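Side-chain contacts in D-2-hydroxyacid dehydrogensase protein (Ketogulonicigenium vulgare, PDB 4LSW), which probably catalyses the NAD(P)-dependent interconversion of D-2-hydroxy acids and 2-oxo acids: residues 26-29 against 30-33; 140-143 against 144-148; 277-280 against 281-284. All coordinates share one frame; numbering follows the deposited sequence.

Interaction 1 (26-29 against 30-33)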
ATOM      1  N   VAL A  26       4.023  28.253  -2.730  1.00 10.57           N
ATOM      2  CA  VAL A  26       3.333  27.056  -3.200  1.00  9.99           C
ATOM      3  C   VAL A  26       2.122  27.413  -4.039  1.00 11.25           C
ATOM      4  O   VAL A  26       1.173  28.048  -3.561  1.00 14.62           O
ATOM      5  CB  VAL A  26       2.883  26.178  -2.028  1.00 11.59           C
ATOM      6  CG1 VAL A  26       2.167  24.918  -2.538  1.00 12.08           C
ATOM      7  CG2 VAL A  26       4.070  25.811  -1.152  1.00 13.46           C
ATOM      8  N   HIS A  27       2.158  26.978  -5.294  1.00 10.41           N
ATOM      9  CA  HIS A  27       1.032  27.146  -6.197  1.00 12.53           C
ATOM     10  C   HIS A  27       0.203  25.866  -6.199  1.00 11.59           C
ATOM     11  O   HIS A  27       0.703  24.795  -6.541  1.00 11.51           O
ATOM     12  CB  HIS A  27       1.543  27.485  -7.596  1.00 10.99           C
ATOM     13  CG  HIS A  27       2.421  28.699  -7.621  1.00 12.30           C
ATOM     14  ND1 HIS A  27       1.920  29.977  -7.511  1.00 15.47           N
ATOM     15  CD2 HIS A  27       3.766  28.822  -7.706  1.00 10.47           C
ATOM     16  CE1 HIS A  27       2.923  30.842  -7.546  1.00 12.12           C
ATOM     17  NE2 HIS A  27       4.052  30.167  -7.654  1.00 12.14           N
ATOM     18  N   ARG A  28      -1.061  25.988  -5.803  1.00 11.69           N
ATOM     19  CA  ARG A  28      -1.950  24.837  -5.683  1.00 12.22           C
ATOM     20  C   ARG A  28      -2.729  24.637  -6.967  1.00 12.46           C
ATOM     21  O   ARG A  28      -3.749  25.285  -7.180  1.00 12.47           O
ATOM     22  CB  ARG A  28      -2.919  25.039  -4.521  1.00 12.86           C
ATOM     23  CG  ARG A  28      -2.227  25.305  -3.202  1.00 12.60           C
ATOM     24  CD  ARG A  28      -3.232  25.477  -2.087  1.00 15.02           C
ATOM     25  NE  ARG A  28      -2.575  25.793  -0.823  1.00 16.20           N
ATOM     26  CZ  ARG A  28      -3.181  25.753   0.359  1.00 20.62           C
ATOM     27  NH1 ARG A  28      -4.459  25.404   0.443  1.00 21.55           N
ATOM     28  NH2 ARG A  28      -2.505  26.058   1.459  1.00 15.99           N
ATOM     29  N   LEU A  29      -2.256  23.734  -7.817  1.00 10.91           N
ATOM     30  CA  LEU A  29      -2.900  23.508  -9.100  1.00 11.12           C
ATOM     31  C   LEU A  29      -4.313  22.947  -8.892  1.00 15.61           C
ATOM     32  O   LEU A  29      -5.219  23.188  -9.698  1.00 15.99           O
ATOM     33  CB  LEU A  29      -2.048  22.574  -9.970  1.00 11.66           C
ATOM     34  CG  LEU A  29      -2.457  22.483 -11.438  1.00 12.64           C
ATOM     35  CD1 LEU A  29      -2.453  23.860 -12.063  1.00 15.16           C
ATOM     36  CD2 LEU A  29      -1.525  21.541 -12.197  1.00 16.21           C
ATOM     37  N   PHE A  30      -4.499  22.244  -7.781  1.00 11.87           N
ATOM     38  CA  PHE A  30      -5.774  21.595  -7.471  1.00 17.58           C
ATOM     39  C   PHE A  30      -6.828  22.570  -6.941  1.00 17.06           C
ATOM     40  O   PHE A  30      -7.955  22.169  -6.637  1.00 19.86           O
ATOM     41  CB  PHE A  30      -5.556  20.467  -6.463  1.00 15.38           C
ATOM     42  CG  PHE A  30      -5.006  20.931  -5.138  1.00 14.63           C
ATOM     43  CD1 PHE A  30      -3.635  21.064  -4.943  1.00 12.09           C
ATOM     44  CD2 PHE A  30      -5.860  21.213  -4.080  1.00 20.58           C
ATOM     45  CE1 PHE A  30      -3.132  21.483  -3.718  1.00 15.18           C
ATOM     46  CE2 PHE A  30      -5.363  21.636  -2.859  1.00 20.26           C
ATOM     47  CZ  PHE A  30      -4.000  21.768  -2.676  1.00 16.38           C
ATOM     48  N   GLU A  31      -6.460  23.842  -6.821  1.00 17.38           N
ATOM     49  CA  GLU A  31      -7.401  24.872  -6.396  1.00 20.77           C
ATOM     50  C   GLU A  31      -7.645  25.883  -7.505  1.00 22.31           C
ATOM     51  O   GLU A  31      -8.363  26.862  -7.313  1.00 23.98           O
ATOM     52  CB  GLU A  31      -6.885  25.608  -5.160  1.00 20.76           C
ATOM     53  CG  GLU A  31      -7.166  24.912  -3.850  1.00 23.54           C
ATOM     54  CD  GLU A  31      -6.668  25.698  -2.646  1.00 23.86           C
ATOM     55  OE1 GLU A  31      -6.332  26.891  -2.796  1.00 25.91           O
ATOM     56  OE2 GLU A  31      -6.618  25.110  -1.552  1.00 26.85           O
ATOM     57  N   ALA A  32      -7.032  25.653  -8.661  1.00 17.84           N
ATOM     58  CA  ALA A  32      -7.124  26.593  -9.770  1.00 19.66           C
ATOM     59  C   ALA A  32      -8.433  26.437 -10.537  1.00 19.05           C
ATOM     60  O   ALA A  32      -8.822  25.326 -10.886  1.00 19.83           O
ATOM     61  CB  ALA A  32      -5.940  26.416 -10.707  1.00 22.01           C
ATOM     62  N   ASP A  33      -9.093  27.560 -10.810  1.00 23.71           N
ATOM     63  CA  ASP A  33     -10.307  27.566 -11.610  1.00 28.58           C
ATOM     64  C   ASP A  33      -9.986  27.158 -13.044  1.00 21.35           C
ATOM     65  O   ASP A  33     -10.819  26.583 -13.742  1.00 23.79           O
ATOM     66  CB  ASP A  33     -10.929  28.964 -11.609  1.00 30.15           C
ATOM     67  CG  ASP A  33     -10.066  29.978 -12.331  1.00 34.57           C
ATOM     68  OD1 ASP A  33      -8.829  29.804 -12.322  1.00 36.87           O
ATOM     69  OD2 ASP A  33     -10.616  30.939 -12.917  1.00 46.34           O
TER

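Interaction 2 (140-143 against 144-148)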
ATOM      1  N   LYS A 140     -14.659 -20.095  17.059  1.00  8.49           N
ATOM      2  CA  LYS A 140     -13.932 -19.690  15.860  1.00  9.93           C
ATOM      3  C   LYS A 140     -12.635 -20.496  15.698  1.00  7.30           C
ATOM      4  O   LYS A 140     -12.505 -21.580  16.268  1.00  9.85           O
ATOM      5  CB  LYS A 140     -13.718 -18.171  15.868  1.00  9.10           C
ATOM      6  CG  LYS A 140     -15.046 -17.405  15.927  1.00 11.41           C
ATOM      7  CD  LYS A 140     -15.818 -17.524  14.604  1.00 14.58           C
ATOM      8  CE  LYS A 140     -17.272 -17.098  14.765  1.00 17.73           C
ATOM      9  NZ  LYS A 140     -17.972 -16.998  13.455  1.00 27.98           N
ATOM     10  N   ARG A 141     -11.696 -19.987  14.904  1.00  8.36           N
ATOM     11  CA  ARG A 141     -10.534 -20.777  14.514  1.00  7.57           C
ATOM     12  C   ARG A 141      -9.210 -20.222  15.022  1.00  5.78           C
ATOM     13  O   ARG A 141      -8.926 -19.028  14.889  1.00  6.86           O
ATOM     14  CB  ARG A 141     -10.469 -20.917  12.991  1.00  9.59           C
ATOM     15  CG  ARG A 141     -11.657 -21.662  12.381  1.00 13.98           C
ATOM     16  CD  ARG A 141     -11.750 -23.094  12.889  1.00 13.47           C
ATOM     17  NE  ARG A 141     -10.532 -23.875  12.653  1.00 15.11           N
ATOM     18  CZ  ARG A 141     -10.266 -24.552  11.537  1.00 18.71           C
ATOM     19  NH1 ARG A 141     -11.129 -24.550  10.526  1.00 17.21           N
ATOM     20  NH2 ARG A 141      -9.134 -25.237  11.429  1.00 16.15           N
ATOM     21  N   ARG A 142      -8.406 -21.122  15.578  1.00  7.07           N
ATOM     22  CA  ARG A 142      -7.074 -20.813  16.075  1.00  6.35           C
ATOM     23  C   ARG A 142      -6.135 -20.207  15.031  1.00  8.33           C
ATOM     24  O   ARG A 142      -6.164 -20.568  13.841  1.00  7.29           O
ATOM     25  CB  ARG A 142      -6.440 -22.076  16.650  1.00  5.01           C
ATOM     26  CG  ARG A 142      -4.981 -21.892  17.094  1.00  5.94           C
ATOM     27  CD  ARG A 142      -4.411 -23.164  17.702  1.00  7.49           C
ATOM     28  NE  ARG A 142      -5.139 -23.585  18.900  1.00  7.79           N
ATOM     29  CZ  ARG A 142      -4.833 -24.678  19.593  1.00  8.80           C
ATOM     30  NH1 ARG A 142      -3.811 -25.444  19.205  1.00 10.12           N
ATOM     31  NH2 ARG A 142      -5.540 -25.011  20.665  1.00 11.03           N
ATOM     32  N   VAL A 143      -5.298 -19.284  15.483  1.00  6.93           N
ATOM     33  CA  VAL A 143      -4.213 -18.768  14.660  1.00  4.76           C
ATOM     34  C   VAL A 143      -2.850 -19.380  15.021  1.00  4.81           C
ATOM     35  O   VAL A 143      -2.170 -19.939  14.155  1.00  5.94           O
ATOM     36  CB  VAL A 143      -4.141 -17.218  14.710  1.00  4.72           C
ATOM     37  CG1 VAL A 143      -2.851 -16.717  14.046  1.00  5.42           C
ATOM     38  CG2 VAL A 143      -5.359 -16.617  14.033  1.00  7.04           C
ATOM     39  N   PHE A 144      -2.452 -19.286  16.288  1.00  5.78           N
ATOM     40  CA  PHE A 144      -1.081 -19.628  16.662  1.00  4.46           C
ATOM     41  C   PHE A 144      -0.703 -21.059  16.303  1.00  4.71           C
ATOM     42  O   PHE A 144      -1.529 -21.973  16.365  1.00  5.88           O
ATOM     43  CB  PHE A 144      -0.809 -19.369  18.162  1.00  5.87           C
ATOM     44  CG  PHE A 144      -1.282 -20.484  19.075  1.00  5.89           C
ATOM     45  CD1 PHE A 144      -2.593 -20.520  19.526  1.00  5.59           C
ATOM     46  CD2 PHE A 144      -0.410 -21.497  19.472  1.00  6.03           C
ATOM     47  CE1 PHE A 144      -3.036 -21.549  20.351  1.00  6.73           C
ATOM     48  CE2 PHE A 144      -0.847 -22.529  20.301  1.00  6.21           C
ATOM     49  CZ  PHE A 144      -2.164 -22.553  20.737  1.00  5.67           C
ATOM     50  N   GLY A 145       0.559 -21.238  15.925  1.00  5.22           N
ATOM     51  CA  GLY A 145       1.098 -22.556  15.641  1.00  6.91           C
ATOM     52  C   GLY A 145       0.707 -23.133  14.288  1.00  7.72           C
ATOM     53  O   GLY A 145       1.190 -24.205  13.916  1.00 10.56           O
ATOM     54  N   ARG A 146      -0.145 -22.433  13.548  1.00  4.95           N
ATOM     55  CA  ARG A 146      -0.628 -22.933  12.268  1.00  5.02           C
ATOM     56  C   ARG A 146       0.285 -22.453  11.135  1.00  7.18           C
ATOM     57  O   ARG A 146       1.351 -21.892  11.392  1.00  6.27           O
ATOM     58  CB  ARG A 146      -2.097 -22.552  12.068  1.00  7.99           C
ATOM     59  CG  ARG A 146      -3.013 -23.183  13.153  1.00  7.82           C
ATOM     60  CD  ARG A 146      -4.480 -22.887  12.917  1.00  9.65           C
ATOM     61  NE  ARG A 146      -4.986 -23.507  11.694  1.00 12.15           N
ATOM     62  CZ  ARG A 146      -6.105 -23.138  11.079  1.00 13.11           C
ATOM     63  NH1 ARG A 146      -6.845 -22.152  11.566  1.00 13.68           N
ATOM     64  NH2 ARG A 146      -6.489 -23.758   9.972  1.00 15.03           N
ATOM     65  N   ARG A 147      -0.105 -22.706   9.888  1.00  5.11           N
ATOM     66  CA  ARG A 147       0.791 -22.485   8.761  1.00  6.38           C
ATOM     67  C   ARG A 147       0.452 -21.194   8.021  1.00  4.67           C
ATOM     68  O   ARG A 147      -0.703 -20.963   7.674  1.00  5.49           O
ATOM     69  CB  ARG A 147       0.704 -23.678   7.803  1.00  7.40           C
ATOM     70  CG  ARG A 147       1.034 -25.029   8.465  1.00  6.03           C
ATOM     71  CD  ARG A 147       0.578 -26.177   7.575  1.00  7.45           C
ATOM     72  NE  ARG A 147      -0.848 -26.081   7.280  1.00  8.95           N
ATOM     73  CZ  ARG A 147      -1.489 -26.844   6.398  1.00 10.36           C
ATOM     74  NH1 ARG A 147      -0.836 -27.771   5.713  1.00 12.29           N
ATOM     75  NH2 ARG A 147      -2.793 -26.676   6.204  1.00 11.53           N
ATOM     76  N   ALA A 148       1.463 -20.362   7.790  1.00  3.91           N
ATOM     77  CA  ALA A 148       1.269 -19.093   7.101  1.00  3.67           C
ATOM     78  C   ALA A 148       2.262 -18.940   5.969  1.00  7.09           C
ATOM     79  O   ALA A 148       3.432 -19.284   6.120  1.00  7.16           O
ATOM     80  CB  ALA A 148       1.391 -17.923   8.094  1.00  6.10           C
TER
HETATM   81  O   HOH W   1      -1.613 -24.689  16.987  1.00 10.78           O

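Interaction 3 (277-280 against 281-284)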
ATOM      1  N   LEU A 277     -13.587  -9.844   5.468  1.00 10.16           N
ATOM      2  CA  LEU A 277     -13.321  -8.666   6.289  1.00  9.11           C
ATOM      3  C   LEU A 277     -12.920  -7.503   5.393  1.00 10.31           C
ATOM      4  O   LEU A 277     -11.925  -7.583   4.671  1.00 10.26           O
ATOM      5  CB  LEU A 277     -12.189  -8.948   7.282  1.00  9.48           C
ATOM      6  CG  LEU A 277     -11.845  -7.777   8.199  1.00 13.67           C
ATOM      7  CD1 LEU A 277     -12.938  -7.641   9.204  1.00 19.81           C
ATOM      8  CD2 LEU A 277     -10.491  -7.981   8.886  1.00 18.74           C
ATOM      9  N   LEU A 278     -13.688  -6.415   5.434  1.00 10.66           N
ATOM     10  CA  LEU A 278     -13.389  -5.244   4.624  1.00 10.75           C
ATOM     11  C   LEU A 278     -12.644  -4.177   5.441  1.00  8.62           C
ATOM     12  O   LEU A 278     -13.045  -3.878   6.565  1.00 11.98           O
ATOM     13  CB  LEU A 278     -14.696  -4.643   4.098  1.00 12.60           C
ATOM     14  CG  LEU A 278     -15.642  -5.544   3.312  1.00 15.65           C
ATOM     15  CD1 LEU A 278     -17.009  -4.856   3.170  1.00 18.83           C
ATOM     16  CD2 LEU A 278     -15.049  -5.863   1.956  1.00 15.74           C
ATOM     17  N   GLN A 279     -11.594  -3.596   4.870  1.00 10.81           N
ATOM     18  CA  GLN A 279     -10.931  -2.425   5.462  1.00 11.98           C
ATOM     19  C   GLN A 279     -10.684  -1.350   4.400  1.00 10.24           C
ATOM     20  O   GLN A 279     -10.348  -1.666   3.255  1.00 10.42           O
ATOM     21  CB  GLN A 279      -9.608  -2.824   6.131  1.00 10.66           C
ATOM     22  CG  GLN A 279      -9.746  -3.818   7.265  1.00  9.51           C
ATOM     23  CD  GLN A 279     -10.200  -3.188   8.578  1.00 11.48           C
ATOM     24  OE1 GLN A 279      -9.391  -2.639   9.335  1.00  9.59           O
ATOM     25  NE2 GLN A 279     -11.496  -3.274   8.860  1.00 10.84           N
ATOM     26  N   PRO A 280     -10.843  -0.066   4.773  1.00 10.71           N
ATOM     27  CA  PRO A 280     -10.824   1.024   3.785  1.00 12.80           C
ATOM     28  C   PRO A 280      -9.428   1.537   3.404  1.00 10.17           C
ATOM     29  O   PRO A 280      -9.146   2.737   3.518  1.00 11.39           O
ATOM     30  CB  PRO A 280     -11.626   2.122   4.488  1.00 11.22           C
ATOM     31  CG  PRO A 280     -11.276   1.929   5.936  1.00 11.52           C
ATOM     32  CD  PRO A 280     -11.218   0.415   6.113  1.00 11.92           C
ATOM     33  N   HIS A 281      -8.580   0.639   2.908  1.00 10.40           N
ATOM     34  CA  HIS A 281      -7.198   0.964   2.564  1.00  9.28           C
ATOM     35  C   HIS A 281      -6.507   1.863   3.577  1.00 10.39           C
ATOM     36  O   HIS A 281      -6.041   2.960   3.255  1.00 11.87           O
ATOM     37  CB  HIS A 281      -7.073   1.513   1.139  1.00 11.14           C
ATOM     38  CG  HIS A 281      -5.729   1.269   0.525  1.00 14.34           C
ATOM     39  ND1 HIS A 281      -5.497   1.346  -0.833  1.00 18.59           N
ATOM     40  CD2 HIS A 281      -4.545   0.925   1.088  1.00 15.97           C
ATOM     41  CE1 HIS A 281      -4.227   1.077  -1.076  1.00 18.89           C
ATOM     42  NE2 HIS A 281      -3.626   0.818   0.073  1.00 17.71           N
ATOM     43  N   HIS A 282      -6.434   1.373   4.808  1.00 10.45           N
ATOM     44  CA  HIS A 282      -5.788   2.148   5.854  1.00 10.19           C
ATOM     45  C   HIS A 282      -4.635   1.412   6.529  1.00 10.57           C
ATOM     46  O   HIS A 282      -4.292   1.731   7.671  1.00 10.35           O
ATOM     47  CB  HIS A 282      -6.801   2.662   6.897  1.00 11.35           C
ATOM     48  CG  HIS A 282      -7.327   1.611   7.829  1.00 10.52           C
ATOM     49  ND1 HIS A 282      -7.564   1.854   9.168  1.00  8.67           N
ATOM     50  CD2 HIS A 282      -7.691   0.324   7.615  1.00  9.76           C
ATOM     51  CE1 HIS A 282      -8.035   0.762   9.739  1.00  9.99           C
ATOM     52  NE2 HIS A 282      -8.133  -0.181   8.816  1.00 11.18           N
ATOM     53  N   ALA A 283      -4.015   0.459   5.836  1.00  8.83           N
ATOM     54  CA  ALA A 283      -2.829  -0.198   6.406  1.00  9.03           C
ATOM     55  C   ALA A 283      -1.731   0.775   6.855  1.00  9.62           C
ATOM     56  O   ALA A 283      -1.068   0.540   7.869  1.00  8.44           O
ATOM     57  CB  ALA A 283      -2.255  -1.231   5.438  1.00  9.48           C
ATOM     58  N   SER A 284      -1.546   1.874   6.130  1.00  8.32           N
ATOM     59  CA  SER A 284      -0.556   2.872   6.531  1.00  9.12           C
ATOM     60  C   SER A 284      -1.199   4.020   7.317  1.00  7.03           C
ATOM     61  O   SER A 284      -0.538   5.016   7.614  1.00  9.31           O
ATOM     62  CB  SER A 284       0.182   3.428   5.316  1.00 12.84           C
ATOM     63  OG  SER A 284      -0.679   4.223   4.527  1.00 14.51           O
TER

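Interaction 1 (26-29 against 30-33)
Arg28 runs straight out from CG to NE, with CG anti to its own carbonyl carbon (chi1 -56°), and this carries its chain alongside Glu31, which is likewise extended beyond CG, and across the ring of Phe30, whose CG sits between the backbone N and the carbonyl carbon (chi1 62°). The setting is the exit of edge strand 25-28 into a 3-10 turn. Two backbone bonds spanning three residues define that turn: Glu31 N gives its hydrogen to Arg28 O at 3.1 Å, and Ala32 N donates to Leu29 O at 3.2 Å. On the side-chain level Arg28 has two contacts. Its methylene CB lies over one face of the Phe30 ring, 4.1 Å from the centroid, a CH-pi contact; Arg28 CB and Phe30 CE1 come within 3.7 Å. Beyond it the guanidinium reaches the Glu31 carboxylate, forming a salt bridge. The other terminal nitrogen, NH2, is paired with Asp21 of helix 14-23, so one guanidinium joins the turn to that helix. An alanine here would lose the guanidinium, and Glu31 and Asp21 would probably be left without this cationic mate and the Phe30 ring without the longer aliphatic chain beside it, although the CB contact could remain. Glu31 is exposed, so its bridge lies at the surface. The bridging oxygen OE2 stands in the guanidinium plane at 3.0 Å from Arg28 NH1, and it is approached on its syn side, 31° out of the carboxylate plane.

Interaction 2 (140-143 against 144-148)
Val143 to Arg146 make a type II beta turn, closed by Arg146 N donating to Val143 O at 3.3 Å, with Gly145 at the third position taking the positive phi (78°) that favours glycine. Arg146 then folds back along the turn: its chain is bent at chi3 (65°), which brings NH1 to Arg142 O, 2.9 Å away, in a nearly straight bond (171°) lying in both the guanidinium and the carbonyl planes. The turn leads into strand 147-151, which is followed by a GxGxxG pattern (Gly152, Gly154, Gly157), consistent with the nucleotide-binding start of a Rossmann fold. The Arg142 side chain lies against Phe144. Its CD sits over the ring face, 3.9 Å from the centroid, in a CH-pi contact, while Phe144 CE1 approaches Arg142 NE to 3.3 Å over one face of the guanidinium. A water at the edge of that group links the pair, accepting from Arg142 NH1 and donating to Phe144 O at 2.8 Å. Arg141 NH2 stands over the Arg146 guanidinium, 3.4 Å from Arg146 NH2, a like-charge approach. That closeness is probably offset by Glu226, in a salt bridge with Arg141 NH1, and weakly by a long ion pair from Arg146 NH2 to Asp199 OD1.

Interaction 3 (277-280 against 281-284)
Three hydrogen bonds gather round Gln279, one of them from the His282 ring. Across the segments, His282 NE2 donates to Gln279 OE1 in a bond 2.8 Å long and nearly straight at 169°; the oxygen lies in the plane of the imidazole ring, whereas the donor stands above the carbonyl plane of the amide. The other end of that amide is also used, because Gln279 NE2 donates to Leu278 O at 2.8 Å. The third bond, His281 N to Gln279 O at 2.9 Å, is weak and closes an inverse gamma turn centred on Pro280.

Apolar contact comes from the proline. Its ring overlies one face of His282, CG being over that face and CD standing 3.8 Å from His282 CD2. The imidazole is brought under it by a chi1 of 74°.

Outside partners place the turn at the exit of strand 276-278. His281 turns away from the preceding segment and bonds through ND1 to Glu263, an arrangement consistent with the His-Glu pair of the active site in relatives of this family. The backbone N atoms of His282 and Ala283 both donate to the Asp258 carboxylate.

A flip of the Gln279 amide would be disfavoured, since OE1 accepts and NE2 donates, and the His282 ring is likely to be restrained in rotation by an in-plane bond at its edge and the proline over its face.

In the fold
From the N terminus, residues 26-33 come first: interaction 1 shapes the exit of edge strand 25-28 of the six-stranded sheet, ahead of helix 35-42. Interaction 2 (140-148) runs from the loop after helix 130-133 into strand 147-151, a strand inside the seven-stranded parallel sheet of the NAD-binding fold, and interaction 3 (277-284) runs from the end of outermost strand 276-278 of that same sheet into the loop before helix 287-306. Each closes only a short turn of its own; the three run in series, with no nesting or crossing. The centres of interactions 1 and 2 lie about 51 Å apart, on opposite sides of the chain's centre, while interactions 2 and 3 are about 22 Å apart between centres.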